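Local coordinates for penicillin-binding protein 2B (Streptococcus pneumoniae, PDB 2WAD) that is thought to act as a transpeptidase that cross-links the peptides of adjacent glycan strands in peripheral peptidoglycan, and binds penicillin, at residues Asn642-Ala646 with Tyr673-Met679; Thr311-Gln317 with Ala354-Ser359; Gly607-Ile612 with Ile670-Asn674; Leu323-Tyr327 with Ala664-Ile669; Val343-Ala347 with Asp373-Thr377. All blocks are in the same frame, centred on the assembly; numbering follows the deposited sequence.

Contact 1: residues Asn642-Ala646 with Tyr673-Met679; sequences NPQIA and YNQHHPM. Unlike the reference sequence in segment 673-679: Asn-674 (reference Gln), Gln-675 (reference Lys), His-676 (reference Tyr). With ZN (zinc ion), chain F.
Gln-644 and Ile-645 meet Tyr-673 and Met-679 through apolar packing and two water bridges. No direct hydrogen bond crosses between the segments.

The packing comes first. Ile-645 CG1 is anti to the backbone N (chi1 179°), and this carries CD1 to Tyr-673, 3.7 Å from its CB. The two side chains run past each other in opposite directions. The other branch, Ile-645 CG2, lies 3.9 Å from Met-679 SD, and these two chains cross at about a right angle. Met-679 also slides along Gln-644, with SD 3.7 Å from Gln-644 CB.

The polar links use water. One water donates to Gln-644 O at 2.8 Å and also bonds Tyr-673 OH. A second donates to Gln-644 OE1 at 2.6 Å and reaches His-677 NE2. Gln-644 NE2 turns back to Asn-642 O, so both ends of the amide are engaged. Met-679 N is held by Asn-674 OD1 at 2.6 Å, which ties the tail after the helix back to its last turn.

On the helix, His-676 ND1 binds a zinc ion at 2.4 Å. Gln-644 and Ile-645 both face Ala-638, forming a classic beta bulge where the C-terminal helix packs on the central sheet of the transpeptidase domain.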
# COMPACT_ATOMS: atom_id res chain seq x y z
N ASN A 642 -12.16 -25.15 11.15
CA ASN A 642 -10.90 -25.16 10.43
C ASN A 642 -10.77 -23.91 9.56
O ASN A 642 -10.94 -23.99 8.35
CB ASN A 642 -10.80 -26.43 9.57
CG ASN A 642 -9.54 -26.48 8.74
OD1 ASN A 642 -8.48 -26.03 9.18
ND2 ASN A 642 -9.64 -27.02 7.54
N PRO A 643 -10.44 -22.77 10.18
CA PRO A 643 -10.69 -21.51 9.51
C PRO A 643 -9.87 -21.27 8.24
O PRO A 643 -8.65 -21.43 8.20
CB PRO A 643 -10.38 -20.48 10.60
CG PRO A 643 -10.61 -21.22 11.90
CD PRO A 643 -10.07 -22.59 11.60
N GLN A 644 -10.56 -20.84 7.19
CA GLN A 644 -9.89 -20.62 5.91
C GLN A 644 -10.10 -19.19 5.41
O GLN A 644 -9.47 -18.75 4.45
CB GLN A 644 -10.36 -21.66 4.90
CG GLN A 644 -9.64 -23.00 5.09
CD GLN A 644 -10.46 -24.17 4.57
OE1 GLN A 644 -10.73 -24.25 3.36
NE2 GLN A 644 -10.88 -25.06 5.47
N ILE A 645 -10.96 -18.47 6.10
CA ILE A 645 -11.15 -17.04 5.82
C ILE A 645 -11.48 -16.30 7.13
O ILE A 645 -12.24 -16.79 7.98
CB ILE A 645 -12.26 -16.82 4.76
CG1 ILE A 645 -12.47 -15.33 4.49
CG2 ILE A 645 -13.58 -17.45 5.24
CD1 ILE A 645 -13.28 -14.99 3.24
N ALA A 646 -10.92 -15.11 7.28
CA ALA A 646 -11.25 -14.21 8.39
C ALA A 646 -11.58 -12.89 7.74
O ALA A 646 -10.87 -12.50 6.81
CB ALA A 646 -10.04 -14.04 9.28
N TYR A 673 -16.97 -16.27 -0.90
CA TYR A 673 -15.70 -16.99 -0.93
C TYR A 673 -15.83 -18.50 -1.01
O TYR A 673 -15.09 -19.15 -1.75
CB TYR A 673 -14.84 -16.64 0.28
CG TYR A 673 -13.44 -17.19 0.15
CD1 TYR A 673 -12.57 -16.68 -0.81
CD2 TYR A 673 -12.99 -18.21 0.97
CE1 TYR A 673 -11.28 -17.19 -0.96
CE2 TYR A 673 -11.70 -18.70 0.86
CZ TYR A 673 -10.85 -18.19 -0.11
OH TYR A 673 -9.58 -18.69 -0.24
N ASN A 674 -16.75 -19.05 -0.21
CA ASN A 674 -17.03 -20.49 -0.22
C ASN A 674 -17.49 -21.03 -1.57
O ASN A 674 -17.06 -22.08 -2.00
CB ASN A 674 -18.06 -20.88 0.84
CG ASN A 674 -18.10 -22.38 1.05
OD1 ASN A 674 -17.05 -23.04 1.07
ND2 ASN A 674 -19.30 -22.94 1.20
N GLN A 675 -18.38 -20.30 -2.24
CA GLN A 675 -18.71 -20.55 -3.63
C GLN A 675 -17.43 -20.61 -4.47
O GLN A 675 -17.21 -21.55 -5.23
CB GLN A 675 -19.59 -19.39 -4.12
CG GLN A 675 -20.67 -19.77 -5.10
CD GLN A 675 -21.64 -18.64 -5.38
OE1 GLN A 675 -21.99 -17.87 -4.48
NE2 GLN A 675 -22.09 -18.54 -6.63
N HIS A 676 -16.57 -19.60 -4.32
CA HIS A 676 -15.42 -19.40 -5.20
C HIS A 676 -14.24 -20.34 -4.92
O HIS A 676 -13.47 -20.68 -5.81
CB HIS A 676 -14.99 -17.93 -5.15
CG HIS A 676 -13.65 -17.69 -5.76
ND1 HIS A 676 -13.48 -17.42 -7.11
CD2 HIS A 676 -12.41 -17.68 -5.22
CE1 HIS A 676 -12.20 -17.25 -7.36
NE2 HIS A 676 -11.52 -17.41 -6.23
N HIS A 677 -14.16 -20.82 -3.68
CA HIS A 677 -13.07 -21.66 -3.20
C HIS A 677 -13.68 -22.51 -2.10
O HIS A 677 -13.55 -22.19 -0.91
CB HIS A 677 -11.96 -20.75 -2.65
CG HIS A 677 -10.94 -21.45 -1.81
ND1 HIS A 677 -9.70 -21.82 -2.29
CD2 HIS A 677 -10.96 -21.81 -0.50
CE1 HIS A 677 -9.01 -22.40 -1.32
NE2 HIS A 677 -9.76 -22.42 -0.23
N PRO A 678 -14.40 -23.58 -2.48
CA PRO A 678 -15.15 -24.37 -1.51
C PRO A 678 -14.32 -24.69 -0.28
O PRO A 678 -13.15 -25.06 -0.41
CB PRO A 678 -15.49 -25.63 -2.30
CG PRO A 678 -15.72 -25.10 -3.70
CD PRO A 678 -14.68 -24.01 -3.87
N MET A 679 -14.92 -24.56 0.90
CA MET A 679 -14.21 -24.82 2.15
C MET A 679 -14.72 -26.03 2.93
O MET A 679 -13.92 -26.88 3.33
CB MET A 679 -14.16 -23.57 3.04
CG MET A 679 -13.56 -22.35 2.37
SD MET A 679 -13.67 -20.91 3.44
CE MET A 679 -15.44 -20.62 3.50
ZN ZN F . -15.53 -17.08 -8.28
O HOH W 1 -8.55 -19.82 2.04
O HOH W 2 -8.79 -23.43 1.86

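Contact 2: residues Thr311-Gln317 with Ala354-Ser359; sequences TIDLAFQ and AVLSMS
Thr-311 and Gln-317 fasten the start of helix 314-334 to strand 355-363 by gripping its backbone. Thr-311 OG1 donates to Val-355 O at 2.6 Å, in the carbonyl plane and on a lone pair. Its chi1 of 53° places OG1 between its own backbone N and carbonyl carbon, facing the strand. Ile-546 O is a second hydrogen-bond partner of this hydroxyl, so its one proton is probably shared between two carbonyls.

Gln-317 bends at chi2 (92°) and turns its amide against Met-358. OE1 accepts from Met-358 N at 3.2 Å, again on a lone pair. NE2 donates to Met-358 O at 2.9 Å, and this oxygen lies in the amide plane. The nitrogen, however, stands well above the plane of the Met-358 carbonyl. One side-chain amide thus satisfies both backbone groups of one residue, and the two bonds fix its rotation. Nearby, Ser-359 OG is taken by Asp-321.

Leu-356 O is served by a water, 2.5 Å away, that also accepts from Asp-313 N. Leu-356 O also lies at the edge of the Phe-316 ring, near its plane, 3.4 Å from Phe-316 CD2. Ile-312 CG1 packs 3.3 Å from Val-355 O, while its CD1 touches Val-355 CG1.

Asp-313 is the N-cap of the helix. Its OD1 accepts from Ala-315 N at 3.0 Å, using the anti lone pair. Leu-356 and Ser-357 both face Ala-347, a classic beta bulge. A capped helix laid on the antiparallel sheet belongs to the penicillin-binding transpeptidase fold.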
# COMPACT_ATOMS: atom_id res chain seq x y z
N THR A 311 -2.24 -12.53 -4.42
CA THR A 311 -3.06 -13.49 -3.71
C THR A 311 -4.51 -13.21 -4.02
O THR A 311 -5.36 -14.05 -3.77
CB THR A 311 -2.87 -13.35 -2.18
OG1 THR A 311 -3.09 -11.98 -1.81
CG2 THR A 311 -1.45 -13.72 -1.76
N ILE A 312 -4.80 -12.01 -4.54
CA ILE A 312 -6.18 -11.60 -4.82
C ILE A 312 -6.62 -12.01 -6.21
O ILE A 312 -5.90 -11.80 -7.19
CB ILE A 312 -6.38 -10.07 -4.74
CG1 ILE A 312 -5.96 -9.53 -3.36
CG2 ILE A 312 -7.85 -9.73 -5.05
CD1 ILE A 312 -5.78 -8.03 -3.34
N ASP A 313 -7.81 -12.59 -6.28
CA ASP A 313 -8.43 -12.89 -7.55
C ASP A 313 -9.36 -11.75 -7.98
O ASP A 313 -10.25 -11.37 -7.24
CB ASP A 313 -9.19 -14.21 -7.41
CG ASP A 313 -9.56 -14.79 -8.74
OD1 ASP A 313 -10.47 -14.22 -9.39
OD2 ASP A 313 -8.92 -15.78 -9.14
N LEU A 314 -9.15 -11.19 -9.16
CA LEU A 314 -10.02 -10.12 -9.64
C LEU A 314 -11.52 -10.39 -9.49
O LEU A 314 -12.26 -9.49 -9.12
CB LEU A 314 -9.73 -9.84 -11.11
CG LEU A 314 -9.00 -8.56 -11.55
CD1 LEU A 314 -7.81 -8.32 -10.66
CD2 LEU A 314 -8.57 -8.68 -13.01
N ALA A 315 -11.97 -11.61 -9.82
CA ALA A 315 -13.38 -11.96 -9.81
C ALA A 315 -13.91 -11.87 -8.38
O ALA A 315 -14.96 -11.27 -8.14
CB ALA A 315 -13.62 -13.37 -10.41
N PHE A 316 -13.18 -12.46 -7.44
CA PHE A 316 -13.53 -12.31 -6.02
C PHE A 316 -13.58 -10.84 -5.61
O PHE A 316 -14.58 -10.35 -5.05
CB PHE A 316 -12.64 -13.15 -5.09
CG PHE A 316 -13.13 -13.16 -3.68
CD1 PHE A 316 -14.38 -13.67 -3.37
CD2 PHE A 316 -12.38 -12.59 -2.67
CE1 PHE A 316 -14.86 -13.64 -2.06
CE2 PHE A 316 -12.84 -12.55 -1.36
CZ PHE A 316 -14.08 -13.07 -1.06
N GLN A 317 -12.52 -10.11 -5.92
CA GLN A 317 -12.47 -8.70 -5.57
C GLN A 317 -13.63 -7.91 -6.18
O GLN A 317 -14.17 -7.03 -5.52
CB GLN A 317 -11.10 -8.09 -5.92
CG GLN A 317 -11.01 -6.57 -5.75
CD GLN A 317 -10.51 -6.13 -4.38
OE1 GLN A 317 -10.19 -6.95 -3.52
NE2 GLN A 317 -10.37 -4.82 -4.18
N ALA A 354 -2.33 -14.53 3.46
CA ALA A 354 -2.70 -14.14 2.10
C ALA A 354 -3.90 -13.20 2.09
O ALA A 354 -4.86 -13.45 2.81
CB ALA A 354 -3.00 -15.37 1.25
N VAL A 355 -3.84 -12.15 1.27
CA VAL A 355 -4.95 -11.19 1.20
C VAL A 355 -5.96 -11.67 0.16
O VAL A 355 -5.61 -11.82 -1.01
CB VAL A 355 -4.48 -9.75 0.90
CG1 VAL A 355 -5.68 -8.86 0.51
CG2 VAL A 355 -3.80 -9.14 2.14
N LEU A 356 -7.18 -11.96 0.59
CA LEU A 356 -8.22 -12.45 -0.34
C LEU A 356 -8.90 -11.29 -1.06
O LEU A 356 -9.19 -11.39 -2.24
CB LEU A 356 -9.25 -13.31 0.40
CG LEU A 356 -8.58 -14.48 1.14
CD1 LEU A 356 -9.60 -15.18 2.03
CD2 LEU A 356 -7.84 -15.42 0.14
N SER A 357 -9.13 -10.19 -0.34
CA SER A 357 -9.55 -8.94 -0.96
C SER A 357 -9.48 -7.82 0.06
O SER A 357 -9.58 -8.06 1.26
CB SER A 357 -10.99 -9.01 -1.50
OG SER A 357 -11.86 -9.08 -0.40
N MET A 358 -9.31 -6.61 -0.46
CA MET A 358 -9.27 -5.37 0.29
C MET A 358 -10.16 -4.41 -0.49
O MET A 358 -9.73 -3.89 -1.52
CB MET A 358 -7.87 -4.72 0.21
CG MET A 358 -6.70 -5.64 0.14
SD MET A 358 -5.10 -4.91 -0.27
CE MET A 358 -5.14 -3.25 0.44
N SER A 359 -11.36 -4.11 0.01
CA SER A 359 -12.35 -3.37 -0.76
C SER A 359 -12.79 -2.17 0.06
O SER A 359 -12.97 -2.29 1.28
CB SER A 359 -13.61 -4.23 -0.97
OG SER A 359 -13.45 -5.13 -2.06
O HOH W 3 -9.20 -13.39 -3.71

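Contact 3: residues Gly607-Ile612 with Ile670-Asn674; sequences GATVSI and INLYN. Unlike the reference sequence in segment 607-612: Thr-609 (reference Leu). Unlike the reference sequence in segment 670-674: Asn-674 (reference Gln).
Asn-671 and Thr-609 are brought together by their first torsions. The amide of Asn-671 swings to the loop because CG lies anti to the carbonyl carbon (chi1 -78°). Thr-609 OG1 sits between its backbone N and carbonyl carbon (chi1 67°), so hydroxyl and N-H can reach the same acceptor. The contact joins the C-terminal helix of the transpeptidase fold to the loop entering edge strand 613-616.

Asn-671 OD1 accepts twice. Thr-609 N donates at 3.0 Å with an N-H...O angle of 164°. Thr-609 OG1 donates at 3.1 Å from farther above the carbonyl plane. Both donors come from the same face of that plane. The other end of the amide, ND2, donates to Gly-607 O at 3.1 Å. Asn-671 therefore spans the loop from residue 607 to residue 609, and these bonds hold its amide in place.

Beside these polar bonds the contact is apolar. The Val-610 and Ile-670 side chains cross at about a right angle, with Val-610 CG2 3.9 Å from Ile-670 CG2. Ile-612 meets Ile-670 tip to tip, CD1 to CG2. Ala-636 and Ala-638 of strand 634-638 lie against the same isoleucine.

Thr-609 and Asn-674 both differ from the reference sequence. While Asn-674 OD1 serves Met-679 N, its ND2 donates to Thr-609 OG1 at 3.1 Å.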
# COMPACT_ATOMS: atom_id res chain seq x y z
N GLY A 607 -28.60 -18.20 6.57
CA GLY A 607 -28.21 -18.44 5.19
C GLY A 607 -26.72 -18.71 5.01
O GLY A 607 -26.21 -18.71 3.89
N ALA A 608 -26.03 -18.96 6.12
CA ALA A 608 -24.62 -19.37 6.11
C ALA A 608 -24.38 -20.76 5.52
O ALA A 608 -24.99 -21.73 5.98
CB ALA A 608 -24.05 -19.31 7.52
N THR A 609 -23.48 -20.86 4.53
CA THR A 609 -23.19 -22.14 3.87
C THR A 609 -22.07 -22.93 4.55
O THR A 609 -21.86 -24.10 4.24
CB THR A 609 -22.91 -21.98 2.35
OG1 THR A 609 -21.69 -21.26 2.13
CG2 THR A 609 -24.03 -21.24 1.66
N VAL A 610 -21.34 -22.27 5.46
CA VAL A 610 -20.42 -22.93 6.39
C VAL A 610 -20.66 -22.33 7.76
O VAL A 610 -21.24 -21.24 7.87
CB VAL A 610 -18.91 -22.67 6.04
CG1 VAL A 610 -18.46 -23.51 4.85
CG2 VAL A 610 -18.65 -21.18 5.84
N SER A 611 -20.22 -23.03 8.80
CA SER A 611 -20.31 -22.55 10.17
C SER A 611 -19.41 -21.32 10.36
O SER A 611 -18.21 -21.38 10.11
CB SER A 611 -19.89 -23.66 11.13
OG SER A 611 -19.87 -23.17 12.46
N ILE A 612 -20.01 -20.23 10.81
CA ILE A 612 -19.38 -18.93 10.98
C ILE A 612 -19.33 -18.56 12.46
O ILE A 612 -20.34 -18.71 13.18
CB ILE A 612 -20.18 -17.84 10.21
CG1 ILE A 612 -20.14 -18.15 8.71
CG2 ILE A 612 -19.59 -16.47 10.48
CD1 ILE A 612 -20.81 -17.16 7.84
N ILE A 670 -18.28 -14.17 3.24
CA ILE A 670 -17.85 -15.54 3.50
C ILE A 670 -18.51 -16.52 2.52
O ILE A 670 -17.83 -17.39 1.98
CB ILE A 670 -18.01 -15.93 4.99
CG1 ILE A 670 -16.99 -15.13 5.82
CG2 ILE A 670 -17.76 -17.44 5.23
CD1 ILE A 670 -17.00 -15.41 7.29
N ASN A 671 -19.82 -16.39 2.30
CA ASN A 671 -20.52 -17.28 1.37
C ASN A 671 -19.94 -17.07 -0.02
O ASN A 671 -19.78 -18.02 -0.77
CB ASN A 671 -22.02 -16.96 1.30
CG ASN A 671 -22.80 -17.49 2.48
OD1 ASN A 671 -22.35 -18.38 3.19
ND2 ASN A 671 -24.03 -16.98 2.64
N LEU A 672 -19.66 -15.82 -0.40
CA LEU A 672 -19.12 -15.57 -1.74
C LEU A 672 -17.82 -16.33 -1.92
O LEU A 672 -17.60 -16.98 -2.94
CB LEU A 672 -18.90 -14.08 -2.00
CG LEU A 672 -20.12 -13.28 -2.48
CD1 LEU A 672 -19.94 -11.77 -2.33
CD2 LEU A 672 -20.55 -13.65 -3.91
N TYR A 673 -16.97 -16.27 -0.90
CA TYR A 673 -15.70 -16.99 -0.93
C TYR A 673 -15.83 -18.50 -1.01
O TYR A 673 -15.09 -19.15 -1.75
CB TYR A 673 -14.84 -16.64 0.28
CG TYR A 673 -13.44 -17.19 0.15
CD1 TYR A 673 -12.57 -16.68 -0.81
CD2 TYR A 673 -12.99 -18.21 0.97
CE1 TYR A 673 -11.28 -17.19 -0.96
CE2 TYR A 673 -11.70 -18.70 0.86
CZ TYR A 673 -10.85 -18.19 -0.11
OH TYR A 673 -9.58 -18.69 -0.24
N ASN A 674 -16.75 -19.05 -0.21
CA ASN A 674 -17.03 -20.49 -0.22
C ASN A 674 -17.49 -21.03 -1.57
O ASN A 674 -17.06 -22.08 -2.00
CB ASN A 674 -18.06 -20.88 0.84
CG ASN A 674 -18.10 -22.38 1.05
OD1 ASN A 674 -17.05 -23.04 1.07
ND2 ASN A 674 -19.30 -22.94 1.20

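Contact 4: residues Leu323-Tyr327 with Ala664-Ile669; sequences LLKSY and AIARDI. Unlike the reference sequence in segment 664-669: Ala-664 (reference Ser).
Ile-665 lies over one face of the Tyr-327 ring. Its CG1 is 3.6 Å from the ring centroid and only 12° off the normal, a CH-pi contact. The two side chains run past each other in opposite directions.

At the rim of the ring the chemistry changes. Tyr-327 OH donates to Asp-668 OD1 at 2.7 Å. The oxygen sits at the ring edge, near its plane, but the hydroxyl meets it from above the carboxylate plane. Ring and carboxylate planes are 48° apart.

The second carboxylate oxygen is gripped side-on by Arg-667. Arg-667 NE at 2.9 Å and Arg-667 NH2 at 3.1 Å both donate to Asp-668 OD2, in a salt bridge within segment 664-669. A bend at chi3 (73°) folds the arginine back to its neighbour. A water joins Arg-667 NH2 to Tyr-327 OH, and Arg-667 NH1 holds Ala-603 O.

These are the N- and C-terminal helices of the transpeptidase domain, running roughly antiparallel on one side of its central sheet. The axes of segments 323-327 and 664-669 approach to 11.0 Å.

The rest of the contact is apolar. Leu-323 CD2 reaches Ile-669 CG1 at 3.5 Å and also touches Asp-668 CB. Leu-324 crosses Ile-665 at about a right angle, with CD1 3.8 Å from CG2.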
# COMPACT_ATOMS: atom_id res chain seq x y z
N LEU A 323 -20.98 -6.16 -3.71
CA LEU A 323 -21.71 -6.34 -2.45
C LEU A 323 -21.69 -5.05 -1.63
O LEU A 323 -22.75 -4.54 -1.21
CB LEU A 323 -21.08 -7.50 -1.67
CG LEU A 323 -21.78 -7.99 -0.40
CD1 LEU A 323 -23.10 -8.68 -0.82
CD2 LEU A 323 -20.88 -8.94 0.36
N LEU A 324 -20.49 -4.50 -1.42
CA LEU A 324 -20.38 -3.30 -0.58
C LEU A 324 -21.18 -2.17 -1.20
O LEU A 324 -21.85 -1.39 -0.52
CB LEU A 324 -18.93 -2.86 -0.37
CG LEU A 324 -18.15 -3.32 0.86
CD1 LEU A 324 -18.38 -4.77 1.24
CD2 LEU A 324 -16.65 -3.01 0.65
N LYS A 325 -21.11 -2.07 -2.52
CA LYS A 325 -21.85 -1.03 -3.19
C LYS A 325 -23.36 -1.27 -3.10
O LYS A 325 -24.15 -0.35 -2.85
CB LYS A 325 -21.35 -0.90 -4.64
CG LYS A 325 -21.44 0.53 -5.14
CD LYS A 325 -21.06 0.68 -6.60
CE LYS A 325 -21.25 2.15 -6.99
NZ LYS A 325 -20.87 2.42 -8.41
N SER A 326 -23.77 -2.52 -3.23
CA SER A 326 -25.18 -2.87 -3.04
C SER A 326 -25.73 -2.52 -1.64
O SER A 326 -26.70 -1.77 -1.49
CB SER A 326 -25.41 -4.34 -3.40
OG SER A 326 -26.73 -4.69 -3.06
N TYR A 327 -25.08 -3.04 -0.60
CA TYR A 327 -25.42 -2.65 0.76
C TYR A 327 -25.34 -1.15 1.07
O TYR A 327 -26.24 -0.57 1.68
CB TYR A 327 -24.59 -3.43 1.79
CG TYR A 327 -25.10 -4.81 2.13
CD1 TYR A 327 -26.05 -5.00 3.14
CD2 TYR A 327 -24.64 -5.94 1.44
CE1 TYR A 327 -26.49 -6.27 3.45
CE2 TYR A 327 -25.07 -7.20 1.75
CZ TYR A 327 -26.00 -7.37 2.76
OH TYR A 327 -26.42 -8.65 3.07
N ALA A 664 -24.26 -9.21 8.26
CA ALA A 664 -24.83 -9.76 7.02
C ALA A 664 -23.84 -9.57 5.87
O ALA A 664 -23.67 -10.43 5.01
CB ALA A 664 -26.18 -9.11 6.70
N ILE A 665 -23.17 -8.42 5.86
CA ILE A 665 -22.10 -8.22 4.88
C ILE A 665 -20.98 -9.24 5.08
O ILE A 665 -20.59 -9.91 4.13
CB ILE A 665 -21.55 -6.78 4.90
CG1 ILE A 665 -22.66 -5.79 4.52
CG2 ILE A 665 -20.38 -6.65 3.93
CD1 ILE A 665 -22.37 -4.35 4.95
N ALA A 666 -20.51 -9.39 6.32
CA ALA A 666 -19.48 -10.37 6.67
C ALA A 666 -19.86 -11.79 6.20
O ALA A 666 -19.08 -12.52 5.61
CB ALA A 666 -19.22 -10.35 8.21
N ARG A 667 -21.09 -12.19 6.51
CA ARG A 667 -21.60 -13.50 6.10
C ARG A 667 -21.60 -13.64 4.60
O ARG A 667 -21.22 -14.68 4.05
CB ARG A 667 -23.05 -13.57 6.61
CG ARG A 667 -23.82 -14.82 6.15
CD ARG A 667 -25.30 -14.58 6.41
NE ARG A 667 -25.82 -13.62 5.43
CZ ARG A 667 -26.84 -12.81 5.67
NH1 ARG A 667 -27.42 -12.84 6.86
NH2 ARG A 667 -27.27 -11.97 4.72
N ASP A 668 -22.09 -12.62 3.90
CA ASP A 668 -22.24 -12.73 2.46
C ASP A 668 -20.87 -12.75 1.79
O ASP A 668 -20.74 -13.31 0.70
CB ASP A 668 -23.05 -11.58 1.89
CG ASP A 668 -24.54 -11.68 2.19
OD1 ASP A 668 -25.24 -10.72 1.85
OD2 ASP A 668 -25.00 -12.68 2.77
N ILE A 669 -19.88 -12.07 2.38
CA ILE A 669 -18.52 -12.19 1.86
C ILE A 669 -17.99 -13.60 2.08
O ILE A 669 -17.31 -14.15 1.21
CB ILE A 669 -17.53 -11.16 2.46
CG1 ILE A 669 -17.86 -9.74 1.99
CG2 ILE A 669 -16.08 -11.51 2.07
CD1 ILE A 669 -17.24 -8.62 2.85
O HOH W 4 -28.96 -9.70 4.63

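Contact 5: residues Val343-Ala347 with Asp373-Thr377; sequences VYAVA and DSLGT
Tyr-344 lays its ring beside the turn 373-376, with CE1 3.7 Å from Gly-376 CA. Gly-376 has no CB to point at the ring, and this lets the ring come so close. The carbonyl oxygen of Asp-373 lies in the ring plane at the edge, 3.4 Å from CE1. Asp-373 to Gly-376 form a type I beta turn that leads into a short helix. The turn packs on strand 342-348, a central strand of the antiparallel sheet in the transpeptidase fold. The contact lies away from Ser-386, the inferred acyl-ester nucleophile.

The phenol end is tied to the turn. Tyr-344 OH donates to Asp-373 OD2 at 2.6 Å, on the anti lone pair of the carboxylate. Ring and carboxylate planes stand 77° apart, so the two groups are far from coplanar. Asp-373 reaches the hydroxyl with CG anti to its backbone N (chi1 -169°). The Tyr-344 ring also meets that of Phe-382, and Pro-525 of helix 525-536 touches its side chain.

Two residues on, Val-346 also points toward the turn and packs on Thr-377. Val-346 CG2 is 3.5 Å from Thr-377 CG2, tighter than usual for two methyl groups. Met-526 and Ala-529 also touch Val-346.

Thr-377 turns its hydroxyl back into the turn. Ser-374 O accepts twice there, from Thr-377 OG1 at 2.7 Å and from Thr-377 N at 3.2 Å.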
# COMPACT_ATOMS: atom_id res chain seq x y z
N VAL A 343 -17.80 2.36 3.38
CA VAL A 343 -17.84 1.03 3.98
C VAL A 343 -16.61 0.29 3.46
O VAL A 343 -16.21 0.52 2.31
CB VAL A 343 -19.17 0.30 3.63
CG1 VAL A 343 -19.28 0.16 2.13
CG2 VAL A 343 -19.25 -1.10 4.31
N TYR A 344 -15.99 -0.54 4.30
CA TYR A 344 -14.71 -1.17 3.99
C TYR A 344 -14.74 -2.62 4.46
O TYR A 344 -15.36 -2.91 5.48
CB TYR A 344 -13.56 -0.39 4.68
CG TYR A 344 -13.45 1.01 4.12
CD1 TYR A 344 -12.59 1.30 3.06
CD2 TYR A 344 -14.26 2.02 4.61
CE1 TYR A 344 -12.52 2.56 2.51
CE2 TYR A 344 -14.22 3.30 4.04
CZ TYR A 344 -13.35 3.56 2.99
OH TYR A 344 -13.32 4.81 2.43
N ALA A 345 -14.07 -3.51 3.74
CA ALA A 345 -14.00 -4.92 4.07
C ALA A 345 -12.65 -5.42 3.63
O ALA A 345 -12.18 -5.06 2.56
CB ALA A 345 -15.08 -5.73 3.35
N VAL A 346 -12.04 -6.26 4.45
CA VAL A 346 -10.77 -6.89 4.14
C VAL A 346 -10.97 -8.34 4.55
O VAL A 346 -11.44 -8.63 5.66
CB VAL A 346 -9.57 -6.31 4.98
CG1 VAL A 346 -8.30 -7.18 4.82
CG2 VAL A 346 -9.23 -4.89 4.57
N ALA A 347 -10.66 -9.25 3.63
CA ALA A 347 -10.71 -10.68 3.91
C ALA A 347 -9.29 -11.22 3.83
O ALA A 347 -8.56 -10.92 2.87
CB ALA A 347 -11.58 -11.39 2.81
N ASP A 373 -12.35 2.85 -3.07
CA ASP A 373 -11.35 3.31 -2.12
C ASP A 373 -10.64 2.15 -1.45
O ASP A 373 -10.52 2.11 -0.22
CB ASP A 373 -11.99 4.23 -1.08
CG ASP A 373 -10.96 4.95 -0.21
OD1 ASP A 373 -9.79 5.06 -0.66
OD2 ASP A 373 -11.30 5.38 0.91
N SER A 374 -10.15 1.20 -2.25
CA SER A 374 -9.46 0.03 -1.73
C SER A 374 -8.33 0.38 -0.78
O SER A 374 -8.14 -0.32 0.21
CB SER A 374 -8.88 -0.76 -2.90
OG SER A 374 -9.94 -1.07 -3.80
N LEU A 375 -7.58 1.44 -1.06
CA LEU A 375 -6.45 1.85 -0.20
C LEU A 375 -6.95 2.36 1.14
O LEU A 375 -6.18 2.43 2.09
CB LEU A 375 -5.59 2.92 -0.87
CG LEU A 375 -4.88 2.40 -2.13
CD1 LEU A 375 -4.23 3.54 -2.88
CD2 LEU A 375 -3.88 1.27 -1.82
N GLY A 376 -8.24 2.68 1.24
CA GLY A 376 -8.82 3.05 2.53
C GLY A 376 -8.61 2.01 3.60
O GLY A 376 -8.54 2.33 4.80
N THR A 377 -8.46 0.76 3.18
CA THR A 377 -8.32 -0.36 4.09
C THR A 377 -7.02 -0.26 4.89
O THR A 377 -6.96 -0.78 5.98
CB THR A 377 -8.35 -1.71 3.35
OG1 THR A 377 -7.34 -1.73 2.32
CG2 THR A 377 -9.72 -1.97 2.72

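Overall arrangement
Contacts 4, 3 and 1 come in that order along helix 661-676, and 3 and 1 share Tyr-673 and Asn-674. Contacts 2 and 4 share helix 314-334. Contacts 1, 2 and 5 each include a strand of the same sheet and are mostly buried; 3 and 4 are partly buried. Contacts 2 and 5 hold neighbouring strands. The chemistry does not simply follow burial. Contact 2 satisfies backbone groups with side chains, and contact 3 pairs amides with a loop. Contacts 4 and 5 each use a phenol-carboxylate bond, with a CH-pi contact added in 4. In contact 1 no direct hydrogen bond crosses, and waters bridge its polar groups. Phe-316 and Tyr-673 meet edge-to-face, linking contacts 1 and 2.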